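Local coordinates for hypothetical sugar ABC-transporter sugar binding protein (Arthrobacter globiformis, PDB 7BVT) that binds the cyclic tetrasaccharide cyclic alpha-maltosyl-(1→6)-maltose and probably delivers it to an ABC transporter for uptake, at residues W33-G38 against V65-F70; A104-R109 against A299-N304; M145-L150 against P273-G278; S218-N223 against A408-L413. All blocks are in the same frame, centred on the assembly; numbering follows the deposited sequence.

Interaction 1: W33-G38 against V65-F70; sequences WHYWDG and VPNSDF
V65 N donates to H34 O over 2.8 Å, an almost straight bond (166° at the hydrogen) that meets the oxygen nearly end-on. It carries the parallel pairing of strands 28-34 and 58-64 to the point where both chains leave the sheet, the two strands being joined by a beta-alpha-beta crossover through helix 38-53, as expected in a type 2 solute-binding protein. The carbonyl of the same valine faces the next residue of the strand end: V65 O takes a CA-H...O contact from Y35 CA at 3.3 Å.

Y35 makes the largest side-chain contribution of segment 33-38. CG sits between the backbone N and the carbonyl carbon (chi1 55°), which swings the ring alongside N67. There ND2 of N67 lies over the centre of the ring, 3.5 Å from Y35 CE2, with amide and ring planes 53° apart. The Y35 hydroxyl is held by E297. A leucine here would probably leave the N67 amide without its aromatic seat and E297 without the hydroxyl it holds.

F70 turns its ring edge to the strand end: CE2 is 3.7 Å from H34 C, and W33 O lies near the ring plane, 3.6 Å from CZ. V65 CG2 lies against W33, 4.0 Å from W33 CB.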
# COMPACT_ATOMS: atom_id res chain seq x y z
N TRP A 33 13.93 -12.62 -8.76
CA TRP A 33 12.73 -12.45 -9.59
C TRP A 33 11.91 -11.28 -9.04
O TRP A 33 11.73 -11.19 -7.81
CB TRP A 33 11.87 -13.68 -9.63
CG TRP A 33 12.51 -14.92 -10.18
CD1 TRP A 33 13.70 -15.00 -10.82
CD2 TRP A 33 11.94 -16.22 -10.22
NE1 TRP A 33 13.92 -16.29 -11.22
CE2 TRP A 33 12.87 -17.06 -10.88
CE3 TRP A 33 10.74 -16.76 -9.78
CZ2 TRP A 33 12.66 -18.43 -11.04
CZ3 TRP A 33 10.51 -18.10 -9.99
CH2 TRP A 33 11.46 -18.91 -10.60
N HIS A 34 11.43 -10.43 -9.94
CA HIS A 34 10.64 -9.24 -9.57
C HIS A 34 9.61 -9.05 -10.67
O HIS A 34 9.76 -9.76 -11.67
CB HIS A 34 11.50 -8.03 -9.40
CG HIS A 34 12.12 -7.66 -10.70
ND1 HIS A 34 11.47 -6.85 -11.60
CD2 HIS A 34 13.34 -7.96 -11.20
CE1 HIS A 34 12.29 -6.63 -12.63
NE2 HIS A 34 13.44 -7.32 -12.44
N TYR A 35 8.67 -8.14 -10.48
CA TYR A 35 7.61 -7.90 -11.50
C TYR A 35 7.70 -6.48 -12.05
O TYR A 35 6.75 -6.07 -12.74
CB TYR A 35 6.21 -8.28 -10.99
CG TYR A 35 5.75 -7.64 -9.70
CD1 TYR A 35 5.71 -6.27 -9.54
CD2 TYR A 35 5.31 -8.41 -8.64
CE1 TYR A 35 5.29 -5.66 -8.35
CE2 TYR A 35 4.86 -7.82 -7.46
CZ TYR A 35 4.85 -6.45 -7.32
OH TYR A 35 4.38 -5.91 -6.15
N TRP A 36 8.75 -5.73 -11.75
CA TRP A 36 8.86 -4.33 -12.24
C TRP A 36 8.97 -4.31 -13.78
O TRP A 36 9.69 -5.16 -14.37
CB TRP A 36 10.03 -3.60 -11.59
CG TRP A 36 9.80 -3.34 -10.13
CD1 TRP A 36 8.73 -2.73 -9.53
CD2 TRP A 36 10.73 -3.61 -9.07
NE1 TRP A 36 8.93 -2.60 -8.19
CE2 TRP A 36 10.14 -3.15 -7.87
CE3 TRP A 36 11.98 -4.21 -9.02
CZ2 TRP A 36 10.77 -3.28 -6.64
CZ3 TRP A 36 12.62 -4.30 -7.80
CH2 TRP A 36 12.01 -3.87 -6.63
N ASP A 37 8.37 -3.26 -14.34
CA ASP A 37 8.47 -2.88 -15.76
C ASP A 37 8.98 -1.45 -15.87
O ASP A 37 9.06 -0.72 -14.86
CB ASP A 37 7.10 -2.95 -16.44
CG ASP A 37 6.49 -4.35 -16.43
OD1 ASP A 37 7.26 -5.33 -16.59
OD2 ASP A 37 5.26 -4.44 -16.26
N GLY A 38 9.25 -1.03 -17.09
CA GLY A 38 9.38 0.41 -17.37
C GLY A 38 10.53 1.01 -16.61
O GLY A 38 11.56 0.36 -16.52
N VAL A 65 9.30 -11.35 -13.95
CA VAL A 65 8.19 -12.31 -14.04
C VAL A 65 6.93 -11.46 -13.97
O VAL A 65 6.79 -10.67 -13.04
CB VAL A 65 8.23 -13.35 -12.91
CG1 VAL A 65 7.06 -14.28 -12.97
CG2 VAL A 65 9.54 -14.10 -12.84
N PRO A 66 5.99 -11.56 -14.95
CA PRO A 66 4.75 -10.79 -14.90
C PRO A 66 4.00 -10.95 -13.57
O PRO A 66 3.92 -12.02 -13.01
CB PRO A 66 3.94 -11.31 -16.09
CG PRO A 66 5.00 -11.78 -17.03
CD PRO A 66 6.04 -12.43 -16.15
N ASN A 67 3.49 -9.82 -13.11
CA ASN A 67 2.77 -9.70 -11.82
C ASN A 67 1.75 -10.83 -11.75
O ASN A 67 1.72 -11.58 -10.75
CB ASN A 67 2.19 -8.28 -11.64
CG ASN A 67 1.45 -8.14 -10.33
OD1 ASN A 67 0.37 -8.72 -10.16
ND2 ASN A 67 2.03 -7.39 -9.39
N SER A 68 0.93 -10.98 -12.81
CA SER A 68 -0.20 -11.94 -12.80
C SER A 68 0.28 -13.39 -12.80
O SER A 68 -0.55 -14.24 -12.40
CB SER A 68 -1.14 -11.69 -13.98
OG SER A 68 -0.42 -11.72 -15.21
N ASP A 69 1.51 -13.67 -13.21
CA ASP A 69 2.08 -15.05 -13.33
C ASP A 69 2.96 -15.40 -12.11
O ASP A 69 3.44 -16.50 -12.04
CB ASP A 69 2.92 -15.15 -14.60
CG ASP A 69 2.10 -14.89 -15.87
OD1 ASP A 69 0.93 -15.27 -15.86
OD2 ASP A 69 2.61 -14.19 -16.77
N PHE A 70 3.21 -14.47 -11.21
CA PHE A 70 4.37 -14.57 -10.28
C PHE A 70 4.15 -15.68 -9.25
O PHE A 70 5.03 -16.53 -9.03
CB PHE A 70 4.59 -13.19 -9.64
CG PHE A 70 5.94 -12.99 -8.99
CD1 PHE A 70 6.19 -13.50 -7.72
CD2 PHE A 70 6.92 -12.24 -9.61
CE1 PHE A 70 7.40 -13.26 -7.10
CE2 PHE A 70 8.15 -12.02 -8.98
CZ PHE A 70 8.39 -12.56 -7.74

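Interaction 2: A104-R109 against A299-N304; sequences ADLNGR and AMVFEN
E303 leans on A104, and its side chain can be followed outward. CB stands 4.2 Å from A104 N; CG is anti to the backbone N (chi1 -161°), and the extended chain beyond it carries OE2 past A104, 3.8 Å from its CA. At the tip OE2 accepts a 2.7 Å bond from water 2, which itself accepts from D105 N and from R109 NH2. That water lies at the edge of the guanidinium, in its plane, and so links two opposite charges that do not touch. The main partner of R109 is D310 on helix 306-319.

Alongside this water bridge the backbones meet directly. A104 N donates to V301 O at 2.8 Å, while water 1 stands in for a second bond, giving to A104 O and accepting from V301 N at 2.9 Å. The apolar layer is small: L106 CD2 touches V301 CG2 at 3.7 Å, and V301's other methyl, CG1, rests on A104 CB.

The loop thus docks on the end of strand 292-301, which runs antiparallel to strands 86-90 and 131-136. One antiparallel strand set into the otherwise parallel core of a lobe is a hallmark of the type 2 solute-binding protein fold.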
# COMPACT_ATOMS: atom_id res chain seq x y z
N ALA A 104 14.26 -17.68 4.49
CA ALA A 104 15.35 -17.39 5.44
C ALA A 104 14.96 -16.27 6.39
O ALA A 104 14.27 -15.30 5.99
CB ALA A 104 16.64 -17.04 4.76
N ASP A 105 15.48 -16.34 7.61
CA ASP A 105 15.32 -15.23 8.55
C ASP A 105 16.36 -14.16 8.23
O ASP A 105 17.60 -14.47 8.13
CB ASP A 105 15.42 -15.77 9.96
CG ASP A 105 15.12 -14.75 11.04
OD1 ASP A 105 14.91 -13.55 10.76
OD2 ASP A 105 15.03 -15.24 12.20
N LEU A 106 15.92 -12.93 7.97
CA LEU A 106 16.82 -11.82 7.57
C LEU A 106 17.45 -11.22 8.80
O LEU A 106 18.45 -10.52 8.71
CB LEU A 106 16.06 -10.80 6.73
CG LEU A 106 15.49 -11.36 5.42
CD1 LEU A 106 14.61 -10.31 4.81
CD2 LEU A 106 16.59 -11.79 4.46
N ASN A 107 16.88 -11.49 9.98
CA ASN A 107 17.55 -11.03 11.20
C ASN A 107 18.89 -11.74 11.34
O ASN A 107 18.96 -12.93 11.11
CB ASN A 107 16.73 -11.34 12.43
CG ASN A 107 15.50 -10.47 12.53
OD1 ASN A 107 15.54 -9.28 12.23
ND2 ASN A 107 14.42 -11.10 13.02
N GLY A 108 19.91 -10.96 11.64
CA GLY A 108 21.29 -11.47 11.70
C GLY A 108 21.95 -11.56 10.34
O GLY A 108 23.14 -11.93 10.30
N ARG A 109 21.24 -11.22 9.27
CA ARG A 109 21.82 -11.25 7.88
C ARG A 109 21.87 -9.81 7.36
O ARG A 109 22.89 -9.39 6.82
CB ARG A 109 20.99 -12.16 6.99
CG ARG A 109 20.91 -13.61 7.45
CD ARG A 109 20.39 -14.58 6.40
NE ARG A 109 19.87 -15.83 7.01
CZ ARG A 109 20.62 -16.88 7.32
NH1 ARG A 109 21.90 -16.91 7.00
NH2 ARG A 109 20.10 -17.95 7.88
N ALA A 299 11.08 -7.87 -0.28
CA ALA A 299 12.06 -8.88 -0.74
C ALA A 299 12.03 -10.03 0.25
O ALA A 299 11.98 -9.76 1.46
CB ALA A 299 13.43 -8.27 -0.90
N MET A 300 12.17 -11.23 -0.24
CA MET A 300 12.16 -12.51 0.51
C MET A 300 13.33 -13.37 -0.01
O MET A 300 13.54 -13.37 -1.23
CB MET A 300 10.85 -13.24 0.25
CG MET A 300 9.66 -12.50 0.86
SD MET A 300 8.16 -12.94 0.02
CE MET A 300 8.19 -11.72 -1.32
N VAL A 301 14.05 -14.02 0.88
CA VAL A 301 15.18 -14.94 0.52
C VAL A 301 14.72 -16.36 0.77
O VAL A 301 14.35 -16.68 1.91
CB VAL A 301 16.45 -14.60 1.30
CG1 VAL A 301 17.54 -15.65 1.09
CG2 VAL A 301 16.94 -13.20 1.04
N PHE A 302 14.69 -17.20 -0.25
CA PHE A 302 14.34 -18.62 -0.07
C PHE A 302 15.57 -19.34 0.54
O PHE A 302 16.70 -19.13 0.06
CB PHE A 302 13.94 -19.29 -1.39
CG PHE A 302 12.56 -18.92 -1.84
CD1 PHE A 302 11.45 -19.46 -1.22
CD2 PHE A 302 12.37 -17.96 -2.82
CE1 PHE A 302 10.18 -19.11 -1.63
CE2 PHE A 302 11.09 -17.60 -3.22
CZ PHE A 302 10.01 -18.16 -2.60
N GLU A 303 15.37 -20.12 1.59
CA GLU A 303 16.50 -20.73 2.34
C GLU A 303 17.17 -21.81 1.50
O GLU A 303 16.48 -22.68 1.00
CB GLU A 303 16.02 -21.35 3.63
CG GLU A 303 17.19 -21.55 4.57
CD GLU A 303 16.66 -21.63 5.98
OE1 GLU A 303 15.92 -22.60 6.25
OE2 GLU A 303 16.89 -20.66 6.72
N ASN A 304 18.49 -21.69 1.40
CA ASN A 304 19.44 -22.61 0.74
C ASN A 304 20.49 -22.95 1.81
O ASN A 304 20.07 -23.39 2.89
CB ASN A 304 19.92 -21.97 -0.57
CG ASN A 304 18.84 -21.92 -1.63
OD1 ASN A 304 18.42 -20.84 -2.09
ND2 ASN A 304 18.44 -23.09 -2.09
O HOH W 1 13.68 -13.83 3.70
O HOH W 2 17.16 -18.51 8.36

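Interaction 3: M145-L150 against P273-G278; sequences MYNKTL and PPFEFG
The end of strand 140-147 and the start of strand 277-280 run antiparallel. Y146 and G278 form a hydrogen-bonded pair, Y146 N to G278 O 3.0 Å and G278 N to Y146 O 2.8 Å, and N147 with F277 makes the next, non-hydrogen-bonded pair. The pairing passes into the helix that follows, where K148 N donates to E276 O at 2.9 Å. Strand 258-262 also flanks 140-147, in the antiparallel pairing of a type 2 solute-binding protein, where 140-147 pairs with 292-301 as well.

G278 gives room to Y146: the ring lies against the glycine backbone, CE1 3.4 Å from G278 CA, where a CB would clash with it. N147 does two jobs. As N-cap of helix 148-153, its OD1 accepts from L150 N at 3.0 Å, the donor standing above the amide plane. With CG anti to the backbone N (chi1 179°), the same amide lies flat over one face of F275, the planes only 2° apart and ND2 offset toward the rim.

The extended chain of K148 crosses E276, but the NZ to OE2 ion pair is long; E159 is its stronger mate. M145 runs beside F277 in a Met-aromatic contact: SD sits obliquely, 4.9 Å from the ring centroid, and CE is 4.0 Å from F277 CE2.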
# COMPACT_ATOMS: atom_id res chain seq x y z
N MET A 145 -6.31 13.11 -3.11
CA MET A 145 -6.04 13.94 -4.32
C MET A 145 -7.31 14.67 -4.70
O MET A 145 -8.40 14.16 -4.50
CB MET A 145 -5.60 13.10 -5.50
CG MET A 145 -4.20 12.70 -5.50
SD MET A 145 -3.76 12.16 -7.21
CE MET A 145 -2.02 11.90 -6.90
N TYR A 146 -7.16 15.88 -5.21
CA TYR A 146 -8.33 16.68 -5.57
C TYR A 146 -8.02 17.52 -6.79
O TYR A 146 -6.85 17.81 -7.09
CB TYR A 146 -8.77 17.53 -4.38
CG TYR A 146 -7.85 18.65 -4.01
CD1 TYR A 146 -6.69 18.47 -3.27
CD2 TYR A 146 -8.18 19.97 -4.37
CE1 TYR A 146 -5.86 19.52 -2.92
CE2 TYR A 146 -7.39 21.02 -3.96
CZ TYR A 146 -6.20 20.81 -3.28
OH TYR A 146 -5.41 21.90 -2.92
N ASN A 147 -9.10 17.99 -7.39
CA ASN A 147 -9.05 18.79 -8.64
C ASN A 147 -9.18 20.26 -8.25
O ASN A 147 -10.27 20.68 -7.83
CB ASN A 147 -10.13 18.33 -9.58
CG ASN A 147 -10.21 19.08 -10.90
OD1 ASN A 147 -9.85 20.24 -10.95
ND2 ASN A 147 -10.68 18.38 -11.91
N LYS A 148 -8.11 21.03 -8.41
CA LYS A 148 -8.11 22.42 -7.91
C LYS A 148 -9.09 23.24 -8.77
O LYS A 148 -9.75 24.15 -8.22
CB LYS A 148 -6.70 23.02 -7.97
CG LYS A 148 -5.66 22.30 -7.14
CD LYS A 148 -4.45 23.24 -6.87
CE LYS A 148 -3.26 22.50 -6.29
NZ LYS A 148 -2.15 23.45 -6.04
N THR A 149 -9.16 22.98 -10.07
CA THR A 149 -10.03 23.80 -10.97
C THR A 149 -11.49 23.60 -10.56
O THR A 149 -12.25 24.60 -10.41
CB THR A 149 -9.84 23.43 -12.44
OG1 THR A 149 -8.43 23.68 -12.61
CG2 THR A 149 -10.77 24.23 -13.34
N LEU A 150 -11.88 22.34 -10.32
CA LEU A 150 -13.29 22.05 -9.93
C LEU A 150 -13.59 22.61 -8.54
O LEU A 150 -14.69 23.14 -8.34
CB LEU A 150 -13.52 20.55 -9.98
CG LEU A 150 -14.97 20.13 -9.70
CD1 LEU A 150 -15.92 20.89 -10.60
CD2 LEU A 150 -15.15 18.65 -9.91
N PRO A 273 -0.39 15.69 -16.64
CA PRO A 273 -1.55 15.76 -15.76
C PRO A 273 -2.86 15.92 -16.52
O PRO A 273 -2.94 16.72 -17.45
CB PRO A 273 -1.26 17.00 -14.92
CG PRO A 273 -0.43 17.88 -15.83
CD PRO A 273 0.42 16.91 -16.62
N PRO A 274 -3.94 15.21 -16.12
CA PRO A 274 -5.22 15.32 -16.83
C PRO A 274 -5.96 16.59 -16.40
O PRO A 274 -6.95 16.91 -17.03
CB PRO A 274 -5.93 14.02 -16.41
CG PRO A 274 -5.46 13.81 -14.98
CD PRO A 274 -4.01 14.29 -14.97
N PHE A 275 -5.48 17.24 -15.34
CA PHE A 275 -6.00 18.50 -14.74
C PHE A 275 -5.05 18.92 -13.61
O PHE A 275 -4.15 18.12 -13.33
CB PHE A 275 -7.46 18.37 -14.28
CG PHE A 275 -7.73 17.17 -13.39
CD1 PHE A 275 -7.40 17.22 -12.04
CD2 PHE A 275 -8.17 15.97 -13.91
CE1 PHE A 275 -7.60 16.11 -11.22
CE2 PHE A 275 -8.34 14.86 -13.10
CZ PHE A 275 -8.06 14.93 -11.76
N GLU A 276 -5.22 20.14 -13.06
CA GLU A 276 -4.44 20.72 -11.95
C GLU A 276 -4.91 19.99 -10.69
O GLU A 276 -5.99 20.27 -10.19
CB GLU A 276 -4.59 22.23 -11.82
CG GLU A 276 -3.82 22.86 -10.66
CD GLU A 276 -2.34 23.18 -10.89
OE1 GLU A 276 -1.89 23.03 -12.06
OE2 GLU A 276 -1.63 23.58 -9.90
N PHE A 277 -4.08 19.06 -10.23
CA PHE A 277 -4.40 18.30 -9.00
C PHE A 277 -3.58 18.82 -7.82
O PHE A 277 -2.43 19.29 -7.95
CB PHE A 277 -4.20 16.82 -9.23
CG PHE A 277 -2.78 16.34 -9.35
CD1 PHE A 277 -2.15 16.34 -10.58
CD2 PHE A 277 -2.09 15.87 -8.24
CE1 PHE A 277 -0.85 15.89 -10.70
CE2 PHE A 277 -0.79 15.43 -8.37
CZ PHE A 277 -0.16 15.45 -9.59
N GLY A 278 -4.16 18.63 -6.64
CA GLY A 278 -3.53 18.83 -5.34
C GLY A 278 -3.51 17.53 -4.55
O GLY A 278 -4.20 16.55 -4.96

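Interaction 4: S218-N223 against A408-L413; sequences SAAAFN and AVNAVL
One direct hydrogen bond joins the two segments: A220 N donates to N410 OD1 at 2.7 Å. The bond is straight, 167° at the hydrogen, and A220 N lies in the plane of the amide carbonyl. The N410 side chain leaves the helix with CG anti to its carbonyl carbon (chi1 -78°), which brings OD1 to the loop backbone, where it also rests 3.4 Å from A219 CA.

Water carries the other polar links. Water 5 accepts from N410 ND2 at 3.0 Å and donates to A220 O, so one asparagine serves both the N-H and, through water, the carbonyl of the same residue. S218 O accepts from two waters, water 3 at 2.6 Å and water 4 at 2.7 Å; water 4 passes on to N410 O, water 3 only weakly to L413 O.

These bonds moor the loop between helices 195-207 and 225-239 to the C-terminal helix, 398-415, which packs in turn on helix 377-392. A leucine in place of N410 would probably leave A220 N without its acceptor and water 5 without the N-H that holds it, weakening the grip on the loop at A220.

Packing contacts lie along the same helix face. V409 splits its methyls, CG1 against A220 CB at 4.1 Å and CG2 at the edge of the F222 ring, near its plane, where CE2 and CZ meet it. One turn on, L413 reaches the loop backbone, with CD1 3.6 Å from A219 CA and CB beside the carbonyl oxygen of S218.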
# COMPACT_ATOMS: atom_id res chain seq x y z
N SER A 218 -6.74 -14.04 14.17
CA SER A 218 -7.68 -15.20 14.33
C SER A 218 -9.12 -14.80 14.02
O SER A 218 -9.95 -15.69 13.71
CB SER A 218 -7.61 -15.83 15.71
OG SER A 218 -8.03 -14.93 16.73
N ALA A 219 -9.47 -13.52 14.15
CA ALA A 219 -10.89 -13.13 13.98
C ALA A 219 -10.96 -11.70 13.45
O ALA A 219 -10.00 -10.90 13.73
CB ALA A 219 -11.58 -13.22 15.30
N ALA A 220 -12.12 -11.36 12.93
CA ALA A 220 -12.47 -9.94 12.71
C ALA A 220 -12.42 -9.11 13.99
O ALA A 220 -12.77 -9.55 15.11
CB ALA A 220 -13.84 -9.89 12.11
N ALA A 221 -12.08 -7.83 13.84
CA ALA A 221 -12.02 -6.87 14.96
C ALA A 221 -12.78 -5.57 14.62
O ALA A 221 -12.75 -4.68 15.46
CB ALA A 221 -10.60 -6.60 15.31
N PHE A 222 -13.43 -5.49 13.47
CA PHE A 222 -13.97 -4.21 12.94
C PHE A 222 -15.46 -4.01 13.29
O PHE A 222 -16.03 -2.99 12.91
CB PHE A 222 -13.81 -4.17 11.42
CG PHE A 222 -14.35 -5.38 10.69
CD1 PHE A 222 -15.72 -5.62 10.63
CD2 PHE A 222 -13.50 -6.33 10.13
CE1 PHE A 222 -16.21 -6.75 9.99
CE2 PHE A 222 -13.99 -7.46 9.49
CZ PHE A 222 -15.34 -7.68 9.45
N ASN A 223 -16.13 -4.96 13.93
CA ASN A 223 -17.60 -4.84 14.19
C ASN A 223 -17.79 -4.15 15.52
O ASN A 223 -18.13 -4.78 16.53
CB ASN A 223 -18.31 -6.19 14.05
CG ASN A 223 -19.82 -6.01 14.09
OD1 ASN A 223 -20.34 -4.90 13.94
ND2 ASN A 223 -20.53 -7.12 14.24
N ALA A 408 -18.61 -13.51 7.67
CA ALA A 408 -17.97 -14.02 6.45
C ALA A 408 -16.48 -14.15 6.78
O ALA A 408 -15.87 -15.20 6.47
CB ALA A 408 -18.26 -13.12 5.30
N VAL A 409 -15.89 -13.09 7.33
CA VAL A 409 -14.42 -13.05 7.60
C VAL A 409 -14.06 -14.14 8.62
O VAL A 409 -13.10 -14.91 8.42
CB VAL A 409 -13.99 -11.66 8.08
CG1 VAL A 409 -12.58 -11.72 8.68
CG2 VAL A 409 -14.08 -10.68 6.94
N ASN A 410 -14.84 -14.27 9.69
CA ASN A 410 -14.53 -15.25 10.76
C ASN A 410 -14.64 -16.66 10.18
O ASN A 410 -13.81 -17.51 10.59
CB ASN A 410 -15.44 -15.08 11.97
CG ASN A 410 -15.03 -13.93 12.84
OD1 ASN A 410 -13.98 -13.36 12.63
ND2 ASN A 410 -15.86 -13.59 13.81
N ALA A 411 -15.53 -16.89 9.21
CA ALA A 411 -15.75 -18.25 8.68
C ALA A 411 -14.50 -18.60 7.89
O ALA A 411 -14.07 -19.75 7.93
CB ALA A 411 -16.95 -18.34 7.81
N VAL A 412 -13.96 -17.63 7.17
CA VAL A 412 -12.75 -17.77 6.31
C VAL A 412 -11.55 -18.00 7.23
O VAL A 412 -10.76 -18.94 6.98
CB VAL A 412 -12.57 -16.55 5.40
CG1 VAL A 412 -11.17 -16.49 4.84
CG2 VAL A 412 -13.60 -16.56 4.30
N LEU A 413 -11.41 -17.24 8.30
CA LEU A 413 -10.24 -17.36 9.21
C LEU A 413 -10.28 -18.63 10.06
O LEU A 413 -9.20 -19.15 10.37
CB LEU A 413 -10.19 -16.17 10.16
CG LEU A 413 -9.90 -14.84 9.51
CD1 LEU A 413 -10.10 -13.71 10.50
CD2 LEU A 413 -8.45 -14.84 9.00
O HOH W 3 -9.42 -18.25 13.70
O HOH W 4 -12.55 -16.46 13.44
O HOH W 5 -14.88 -11.32 15.54

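Interactions 1, 2 and 3 all reach one connected set of strands, and interaction 4 lies off it, on the C-terminal helix. Interactions 1 and 2 are near neighbours, their centres 21 Å apart and nearest atoms about 6 Å. Interactions 2 and 3 lie on opposite sides of the chain's centre, 43 Å apart between centres, yet strands 140-147 and 292-301 pair directly and connect them. In the chain, interaction 3 is nested inside the loop that interaction 2 closes, whereas interaction 4 crosses both. Interaction 1 comes close to the sugar, the Y35 side chain about 6 Å from a bound glucose unit; in interaction 3 the side chain of M145 is about 10 Å from a bound glucose unit.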